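Local coordinates for glutamic acid/alanine-rich protein (Trypanosoma congolense, PDB 2Y44) that is a surface protein of the parasite, its elongated helical ectodomain probably helping to form the coat over the cell membrane, at residues R34-A39 against Y178-A183. Numbering follows the deposited sequence.
Sequences REASEA and YEAEKA. Unlike the reference sequence in segment 178-183: Tyr-178 (reference Ser).
In the long helical bundle of the ectodomain, helices 18-53 and 149-183 run side by side in the same direction, with alanines at the centre of their contact: Ala-36 and Ala-39 meet Ala-180. The short segments cross at only 20°, and methyl-sized side chains let their axes close to 8.3 Å. Ala-180 directs its methyl at helix 18-53 and fits between the two alanines there: its CB lies 3.9 Å from Ala-36 CB and 4.0 Å from Ala-39 CB. In return, the CB of Ala-39 presses against the backbone of the other helix, 3.7 Å from Ala-180 O. Helix 57-107 packs on these alanines as the third helix, with Ala-74 touching Ala-36 and Ala-70 touching Ala-180. At the margin, Glu-181 reaches across toward helix 18-53, slanting back toward that helix's N-terminal side; with CG anti to its carbonyl carbon (chi1 -73°), its CG rests 3.9 Å from Ala-39 CB. Its carboxylate then comes up to that of Glu-35, OE1 of Glu-35 standing 3.6 Å from OE2 of Glu-181, with the two planes 73° apart. This like-charge approach is probably eased by Arg-34, which makes long salt bridges with Glu-35 and Glu-38, and by a water. That water links the helices by donating to both Glu-35 O, at 2.8 Å, and Glu-181 OE2, at 3.2 Å.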
loop_
_atom_site.group_PDB
_atom_site.type_symbol
_atom_site.label_atom_id
_atom_site.label_comp_id
_atom_site.label_asym_id
_atom_site.label_seq_id
_atom_site.Cartn_x
_atom_site.Cartn_y
_atom_site.Cartn_z
ATOM N N ARG A 34 1.469 -12.012 12.209
ATOM C CA ARG A 34 0.954 -13.293 12.684
ATOM C C ARG A 34 2.042 -14.347 12.600
ATOM O O ARG A 34 2.251 -15.083 13.547
ATOM C CB ARG A 34 -0.309 -13.734 11.904
ATOM C CG ARG A 34 -0.714 -15.197 12.155
ATOM C CD ARG A 34 -1.626 -15.704 11.031
ATOM N NE ARG A 34 -0.841 -16.043 9.843
ATOM C CZ ARG A 34 -1.241 -15.870 8.588
ATOM N NH1 ARG A 34 -2.456 -15.400 8.320
ATOM N NH2 ARG A 34 -0.428 -16.207 7.594
ATOM N N GLU A 35 2.722 -14.425 11.464
ATOM C CA GLU A 35 3.785 -15.387 11.318
ATOM C C GLU A 35 4.920 -15.100 12.286
ATOM O O GLU A 35 5.556 -16.025 12.828
ATOM C CB GLU A 35 4.297 -15.410 9.898
ATOM C CG GLU A 35 3.230 -15.900 8.907
ATOM C CD GLU A 35 3.762 -15.961 7.497
ATOM O OE1 GLU A 35 4.787 -16.634 7.300
ATOM O OE2 GLU A 35 3.177 -15.314 6.600
ATOM N N ALA A 36 5.220 -13.814 12.482
ATOM C CA ALA A 36 6.306 -13.484 13.383
ATOM C C ALA A 36 5.972 -13.915 14.814
ATOM O O ALA A 36 6.831 -14.372 15.580
ATOM C CB ALA A 36 6.584 -11.993 13.344
ATOM N N SER A 37 4.725 -13.697 15.187
ATOM C CA SER A 37 4.267 -14.068 16.504
ATOM C C SER A 37 4.280 -15.580 16.701
ATOM O O SER A 37 4.572 -16.054 17.807
ATOM C CB SER A 37 2.860 -13.508 16.763
ATOM O OG SER A 37 2.936 -12.104 16.844
ATOM N N GLU A 38 3.938 -16.308 15.642
ATOM C CA GLU A 38 4.010 -17.782 15.706
ATOM C C GLU A 38 5.448 -18.255 15.892
ATOM O O GLU A 38 5.705 -19.190 16.683
ATOM C CB GLU A 38 3.388 -18.406 14.470
ATOM C CG GLU A 38 1.867 -18.280 14.461
ATOM C CD GLU A 38 1.277 -18.523 13.079
ATOM O OE1 GLU A 38 2.045 -18.781 12.128
ATOM O OE2 GLU A 38 0.047 -18.398 12.936
ATOM N N ALA A 39 6.389 -17.564 15.257
ATOM C CA ALA A 39 7.815 -17.918 15.429
ATOM C C ALA A 39 8.243 -17.597 16.856
ATOM O O ALA A 39 9.033 -18.345 17.458
ATOM C CB ALA A 39 8.721 -17.198 14.386
ATOM N N TYR A 178 10.830 -12.267 8.765
ATOM C CA TYR A 178 12.008 -13.003 8.338
ATOM C C TYR A 178 13.040 -13.152 9.480
ATOM O O TYR A 178 13.565 -14.237 9.720
ATOM C CB TYR A 178 12.615 -12.314 7.117
ATOM C CG TYR A 178 13.823 -13.027 6.547
ATOM C CD1 TYR A 178 13.680 -14.230 5.850
ATOM C CD2 TYR A 178 15.108 -12.554 6.794
ATOM C CE1 TYR A 178 14.792 -14.893 5.340
ATOM C CE2 TYR A 178 16.224 -13.185 6.252
ATOM C CZ TYR A 178 16.059 -14.358 5.550
ATOM O OH TYR A 178 17.179 -15.030 5.082
ATOM N N GLU A 179 13.300 -12.081 10.212
ATOM C CA GLU A 179 14.181 -12.202 11.387
ATOM C C GLU A 179 13.619 -13.109 12.474
ATOM O O GLU A 179 14.376 -13.876 13.110
ATOM C CB GLU A 179 14.437 -10.842 11.995
ATOM C CG GLU A 179 15.368 -9.954 11.177
ATOM C CD GLU A 179 15.779 -8.734 11.976
ATOM O OE1 GLU A 179 16.735 -8.821 12.791
ATOM O OE2 GLU A 179 15.090 -7.714 11.840
ATOM N N ALA A 180 12.294 -13.058 12.667
ATOM C CA ALA A 180 11.650 -13.867 13.731
ATOM C C ALA A 180 11.838 -15.348 13.427
ATOM O O ALA A 180 12.278 -16.133 14.281
ATOM C CB ALA A 180 10.165 -13.543 13.825
ATOM N N GLU A 181 11.613 -15.696 12.161
ATOM C CA GLU A 181 11.760 -17.073 11.726
ATOM C C GLU A 181 13.246 -17.511 11.727
ATOM O O GLU A 181 13.568 -18.622 12.177
ATOM C CB GLU A 181 11.066 -17.267 10.383
ATOM C CG GLU A 181 9.494 -17.275 10.518
ATOM C CD GLU A 181 8.785 -17.241 9.153
ATOM O OE1 GLU A 181 9.304 -16.467 8.315
ATOM O OE2 GLU A 181 7.762 -17.994 8.900
ATOM N N LYS A 182 14.151 -16.607 11.377
ATOM C CA LYS A 182 15.575 -16.947 11.384
ATOM C C LYS A 182 16.083 -17.159 12.797
ATOM O O LYS A 182 16.977 -17.989 13.026
ATOM C CB LYS A 182 16.436 -15.901 10.647
ATOM C CG LYS A 182 16.347 -16.010 9.122
ATOM C CD LYS A 182 16.855 -17.363 8.640
ATOM C CE LYS A 182 16.906 -17.434 7.136
ATOM N NZ LYS A 182 18.095 -18.205 6.674
ATOM N N ALA A 183 15.485 -16.453 13.756
ATOM C CA ALA A 183 15.938 -16.551 15.144
ATOM C C ALA A 183 15.533 -17.909 15.688
ATOM O O ALA A 183 16.315 -18.553 16.375
ATOM C CB ALA A 183 15.329 -15.455 15.996
HETATM O O HOH W 1 6.072 -18.501 11.611
#